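PDB 3OYZ: malate Synthase from Haloferax volcanii, which catalyses the magnesium-dependent Claisen condensation of acetyl-CoA with glyoxylate and the hydrolysis of the malyl-CoA intermediate, giving malate and CoA in the glyoxylate cycle. Local coordinates for residues R59-S71 and H101-H115. Sequence-based numbering, arbitrary orientation.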
loop_
_atom_site.group_PDB
_atom_site.type_symbol
_atom_site.label_atom_id
_atom_site.label_comp_id
_atom_site.label_asym_id
_atom_site.label_seq_id
_atom_site.Cartn_x
_atom_site.Cartn_y
_atom_site.Cartn_z
ATOM N N ARG A 59 -19.650 22.459 23.140
ATOM C CA ARG A 59 -18.818 22.977 22.048
ATOM C C ARG A 59 -19.061 24.440 21.789
ATOM O O ARG A 59 -18.171 25.159 21.343
ATOM C CB ARG A 59 -19.085 22.198 20.739
ATOM C CG ARG A 59 -18.361 20.840 20.778
ATOM C CD ARG A 59 -18.798 19.945 19.558
ATOM N NE ARG A 59 -18.014 18.716 19.647
ATOM C CZ ARG A 59 -18.334 17.543 19.135
ATOM N NH1 ARG A 59 -19.400 17.441 18.376
ATOM N NH2 ARG A 59 -17.530 16.503 19.329
ATOM N N ASP A 60 -20.274 24.905 22.074
ATOM C CA ASP A 60 -20.460 26.350 22.023
ATOM C C ASP A 60 -19.646 27.115 23.060
ATOM O O ASP A 60 -19.026 28.137 22.754
ATOM C CB ASP A 60 -21.949 26.663 22.132
ATOM C CG ASP A 60 -22.683 26.333 20.829
ATOM O OD1 ASP A 60 -23.878 25.989 20.886
ATOM O OD2 ASP A 60 -22.057 26.350 19.739
ATOM N N GLU A 61 -19.557 26.549 24.254
ATOM C CA GLU A 61 -18.730 27.160 25.307
ATOM C C GLU A 61 -17.254 26.969 24.972
ATOM O O GLU A 61 -16.445 27.906 25.063
ATOM C CB GLU A 61 -19.072 26.562 26.673
ATOM C CG GLU A 61 -18.220 27.173 27.815
ATOM C CD GLU A 61 -18.575 26.621 29.205
ATOM O OE1 GLU A 61 -19.503 25.803 29.385
ATOM O OE2 GLU A 61 -17.866 26.989 30.163
ATOM N N GLY A 62 -16.941 25.791 24.412
ATOM C CA GLY A 62 -15.590 25.567 23.872
ATOM C C GLY A 62 -15.140 26.605 22.877
ATOM O O GLY A 62 -14.026 27.040 22.903
ATOM N N ALA A 63 -15.977 27.091 21.968
ATOM C CA ALA A 63 -15.440 28.051 21.015
ATOM C C ALA A 63 -15.205 29.434 21.619
ATOM O O ALA A 63 -14.342 30.201 21.156
ATOM C CB ALA A 63 -16.413 28.181 19.835
ATOM N N GLU A 64 -16.057 29.785 22.591
ATOM C CA GLU A 64 -15.758 30.988 23.437
ATOM C C GLU A 64 -14.458 30.835 24.206
ATOM O O GLU A 64 -13.600 31.723 24.132
ATOM C CB GLU A 64 -16.938 31.379 24.352
ATOM C CG GLU A 64 -18.001 32.051 23.489
ATOM C CD GLU A 64 -19.402 31.915 24.086
ATOM O OE1 GLU A 64 -19.552 31.258 25.151
ATOM O OE2 GLU A 64 -20.364 32.445 23.473
ATOM N N ASN A 65 -14.252 29.645 24.772
ATOM C CA ASN A 65 -13.015 29.398 25.519
ATOM C C ASN A 65 -11.823 29.561 24.631
ATOM O O ASN A 65 -10.809 30.151 25.045
ATOM C CB ASN A 65 -13.004 28.009 26.174
ATOM C CG ASN A 65 -13.915 27.961 27.357
ATOM O OD1 ASN A 65 -14.421 29.014 27.698
ATOM N ND2 ASN A 65 -14.263 26.791 27.880
ATOM N N ILE A 66 -11.941 29.040 23.396
ATOM C CA ILE A 66 -10.871 29.252 22.434
ATOM C C ILE A 66 -10.560 30.707 22.211
ATOM O O ILE A 66 -9.403 31.131 22.164
ATOM C CB ILE A 66 -11.228 28.595 20.997
ATOM C CG1 ILE A 66 -11.102 27.085 21.103
ATOM C CG2 ILE A 66 -10.258 29.135 19.962
ATOM C CD1 ILE A 66 -11.819 26.242 19.904
ATOM N N VAL A 67 -11.577 31.511 21.965
ATOM C CA VAL A 67 -11.301 32.944 21.776
ATOM C C VAL A 67 -10.635 33.585 23.021
ATOM O O VAL A 67 -9.635 34.307 22.927
ATOM C CB VAL A 67 -12.554 33.779 21.446
ATOM C CG1 VAL A 67 -12.217 35.301 21.464
ATOM C CG2 VAL A 67 -13.127 33.425 20.107
ATOM N N GLU A 68 -11.177 33.263 24.183
ATOM C CA GLU A 68 -10.683 33.830 25.470
ATOM C C GLU A 68 -9.237 33.454 25.791
ATOM O O GLU A 68 -8.403 34.357 26.004
ATOM C CB GLU A 68 -11.633 33.338 26.564
ATOM C CG GLU A 68 -11.629 34.100 27.899
ATOM C CD GLU A 68 -12.188 33.259 29.039
ATOM O OE1 GLU A 68 -13.230 32.574 28.937
ATOM O OE2 GLU A 68 -11.549 33.271 30.107
ATOM N N VAL A 69 -8.914 32.152 25.781
ATOM C CA VAL A 69 -7.534 31.743 26.031
ATOM C C VAL A 69 -6.510 32.231 25.031
ATOM O O VAL A 69 -5.420 32.704 25.411
ATOM C CB VAL A 69 -7.374 30.238 26.202
ATOM C CG1 VAL A 69 -5.887 29.901 26.333
ATOM C CG2 VAL A 69 -8.277 29.734 27.348
ATOM N N ILE A 70 -6.816 32.148 23.730
ATOM C CA ILE A 70 -5.796 32.544 22.765
ATOM C C ILE A 70 -5.617 34.069 22.777
ATOM O O ILE A 70 -4.532 34.614 22.493
ATOM C CB ILE A 70 -6.210 32.079 21.278
ATOM C CG1 ILE A 70 -6.223 30.554 21.225
ATOM C CG2 ILE A 70 -5.232 32.645 20.285
ATOM C CD1 ILE A 70 -6.427 29.959 19.813
ATOM N N SER A 71 -6.735 34.738 22.980
ATOM C CA SER A 71 -6.719 36.186 23.273
ATOM C C SER A 71 -5.637 36.578 24.324
ATOM O O SER A 71 -4.675 37.327 24.064
ATOM C CB SER A 71 -8.106 36.538 23.843
ATOM O OG SER A 71 -8.382 37.866 23.457
ATOM N N HIS A 101 -18.483 28.764 13.854
ATOM C CA HIS A 101 -17.428 28.843 14.881
ATOM C C HIS A 101 -16.174 29.476 14.345
ATOM O O HIS A 101 -15.617 30.285 15.095
ATOM C CB HIS A 101 -17.189 27.531 15.658
ATOM C CG HIS A 101 -18.296 27.190 16.619
ATOM N ND1 HIS A 101 -18.596 25.908 17.037
ATOM C CD2 HIS A 101 -19.201 27.994 17.238
ATOM C CE1 HIS A 101 -19.614 25.927 17.886
ATOM N NE2 HIS A 101 -19.980 27.185 18.030
ATOM N N MET A 102 -15.723 29.230 13.095
ATOM C CA MET A 102 -14.465 29.816 12.674
ATOM C C MET A 102 -14.666 31.284 12.475
ATOM O O MET A 102 -13.725 32.105 12.617
ATOM C CB MET A 102 -13.970 29.353 11.257
ATOM C CG MET A 102 -13.584 27.910 11.166
ATOM S SD MET A 102 -12.851 27.335 9.569
ATOM C CE MET A 102 -12.166 28.826 8.975
ATOM N N LEU A 103 -15.871 31.598 12.004
ATOM C CA LEU A 103 -16.160 32.997 11.760
ATOM C C LEU A 103 -16.083 33.794 13.126
ATOM O O LEU A 103 -15.483 34.873 13.178
ATOM C CB LEU A 103 -17.552 33.060 11.143
ATOM C CG LEU A 103 -18.071 34.395 10.594
ATOM C CD1 LEU A 103 -17.234 34.988 9.447
ATOM C CD2 LEU A 103 -19.551 34.252 10.214
ATOM N N ASP A 104 -16.691 33.284 14.191
ATOM C CA ASP A 104 -16.626 33.882 15.561
ATOM C C ASP A 104 -15.196 34.003 16.064
ATOM O O ASP A 104 -14.735 35.098 16.448
ATOM C CB ASP A 104 -17.374 33.006 16.586
ATOM C CG ASP A 104 -18.854 32.931 16.332
ATOM O OD1 ASP A 104 -19.358 33.820 15.607
ATOM O OD2 ASP A 104 -19.515 31.991 16.854
ATOM N N ILE A 105 -14.461 32.888 16.001
ATOM C CA ILE A 105 -13.085 32.846 16.473
ATOM C C ILE A 105 -12.199 33.872 15.787
ATOM O O ILE A 105 -11.318 34.431 16.464
ATOM C CB ILE A 105 -12.515 31.424 16.462
ATOM C CG1 ILE A 105 -13.334 30.594 17.450
ATOM C CG2 ILE A 105 -11.042 31.404 16.745
ATOM C CD1 ILE A 105 -13.204 29.065 17.265
ATOM N N THR A 106 -12.409 34.184 14.502
ATOM C CA THR A 106 -11.440 35.076 13.850
ATOM C C THR A 106 -11.879 36.535 13.852
ATOM O O THR A 106 -11.262 37.380 13.213
ATOM C CB THR A 106 -11.250 34.685 12.338
ATOM O OG1 THR A 106 -12.570 34.491 11.820
ATOM C CG2 THR A 106 -10.558 33.315 12.237
ATOM N N ASP A 107 -12.986 36.858 14.491
ATOM C CA ASP A 107 -13.375 38.283 14.580
ATOM C C ASP A 107 -12.176 39.042 15.170
ATOM O O ASP A 107 -11.788 38.724 16.278
ATOM C CB ASP A 107 -14.576 38.374 15.525
ATOM C CG ASP A 107 -15.107 39.796 15.712
ATOM O OD1 ASP A 107 -14.467 40.794 15.292
ATOM O OD2 ASP A 107 -16.215 39.854 16.287
ATOM N N PRO A 108 -11.557 39.989 14.452
ATOM C CA PRO A 108 -10.304 40.638 14.825
ATOM C C PRO A 108 -10.468 41.568 16.069
ATOM O O PRO A 108 -9.514 41.790 16.809
ATOM C CB PRO A 108 -9.996 41.518 13.604
ATOM C CG PRO A 108 -10.766 40.895 12.500
ATOM C CD PRO A 108 -12.067 40.555 13.191
ATOM N N GLU A 109 -11.695 42.032 16.293
ATOM C CA GLU A 109 -12.057 42.758 17.506
ATOM C C GLU A 109 -11.822 41.900 18.748
ATOM O O GLU A 109 -11.602 42.454 19.827
ATOM C CB GLU A 109 -13.518 43.248 17.446
ATOM C CG GLU A 109 -13.589 44.534 16.626
ATOM C CD GLU A 109 -14.945 45.181 16.704
ATOM O OE1 GLU A 109 -15.081 46.121 17.525
ATOM O OE2 GLU A 109 -15.872 44.730 15.990
ATOM N N ARG A 110 -11.832 40.571 18.628
ATOM C CA ARG A 110 -11.694 39.742 19.839
ATOM C C ARG A 110 -10.284 39.363 20.256
ATOM O O ARG A 110 -10.093 38.760 21.308
ATOM C CB ARG A 110 -12.686 38.578 19.870
ATOM C CG ARG A 110 -14.064 39.212 19.792
ATOM C CD ARG A 110 -15.219 38.289 19.453
ATOM N NE ARG A 110 -15.466 37.204 20.403
ATOM C CZ ARG A 110 -15.330 37.275 21.726
ATOM N NH1 ARG A 110 -14.943 38.400 22.332
ATOM N NH2 ARG A 110 -15.608 36.193 22.448
ATOM N N GLY A 111 -9.306 39.737 19.442
ATOM C CA GLY A 111 -7.911 39.520 19.735
ATOM C C GLY A 111 -7.353 38.105 19.682
ATOM O O GLY A 111 -6.186 37.902 20.035
ATOM N N ALA A 112 -8.152 37.119 19.274
ATOM C CA ALA A 112 -7.578 35.792 19.030
ATOM C C ALA A 112 -6.877 35.558 17.667
ATOM O O ALA A 112 -5.831 34.890 17.637
ATOM C CB ALA A 112 -8.572 34.726 19.386
ATOM N N VAL A 113 -7.347 36.174 16.573
ATOM C CA VAL A 113 -6.970 35.769 15.203
ATOM C C VAL A 113 -5.537 36.086 14.843
ATOM O O VAL A 113 -4.852 35.332 14.104
ATOM C CB VAL A 113 -7.923 36.340 14.111
ATOM C CG1 VAL A 113 -7.823 37.876 13.987
ATOM C CG2 VAL A 113 -7.614 35.656 12.754
ATOM N N GLU A 114 -5.036 37.187 15.435
ATOM C CA GLU A 114 -3.640 37.511 15.290
ATOM C C GLU A 114 -2.696 36.418 15.789
ATOM O O GLU A 114 -1.549 36.419 15.358
ATOM C CB GLU A 114 -3.299 38.892 15.931
ATOM C CG GLU A 114 -4.162 39.230 17.130
ATOM C CD GLU A 114 -5.565 39.726 16.766
ATOM O OE1 GLU A 114 -5.773 40.749 16.075
ATOM O OE2 GLU A 114 -6.532 39.093 17.204
ATOM N N HIS A 115 -3.136 35.501 16.654
ATOM C CA HIS A 115 -2.259 34.422 17.123
ATOM C C HIS A 115 -2.639 33.004 16.587
ATOM O O HIS A 115 -2.157 31.978 17.101
ATOM C CB HIS A 115 -2.212 34.385 18.671
ATOM C CG HIS A 115 -2.078 35.752 19.279
ATOM N ND1 HIS A 115 -1.011 36.580 19.024
ATOM C CD2 HIS A 115 -2.932 36.470 20.051
ATOM C CE1 HIS A 115 -1.207 37.755 19.598
ATOM N NE2 HIS A 115 -2.359 37.706 20.241
HETATM O O HOH W 1 -4.928 39.199 22.098
#
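Two neighbouring outer helices of the TIM barrel pack side by side where Ala63 and Val67 meet His101 and Ile105; the axes of segments 59-71 and 101-105 approach to 9.8 Å at 27°, running in roughly the same direction. His101 lies at one end. With CG anti to its own carbonyl carbon (chi1 -72°), its ring presents one face to Ala63 CB, 3.9 Å from the ring centroid in a CH-pi contact, while NE2 gives a weak, bent hydrogen bond (2.8 Å) to Asp60 OD2 near the ring plane. Replacing this ring with an alanine side chain is likely to leave Asp60 OD2 without its mate across the contact and open a gap over Ala63. Ile105 sends CD1 to Ile66 CG2 (4.0 Å), and Val67 CG2 runs alongside its CG1. The other branch, Val67 CG1, lies under one face of the Arg110 guanidinium, 3.6 Å from NH2. Beyond it, Ile70 CB packs on Ala112 CB. The turn at 110-112 is held by Ser71 OG, which donates to Arg110 O (2.9 Å) in the carbonyl plane, and by a water donating to both Ser71 O and Gly111 O. Buried aliphatic side chains thus form the apolar centre, with firmer polar ties at the Ser71 end than at His101.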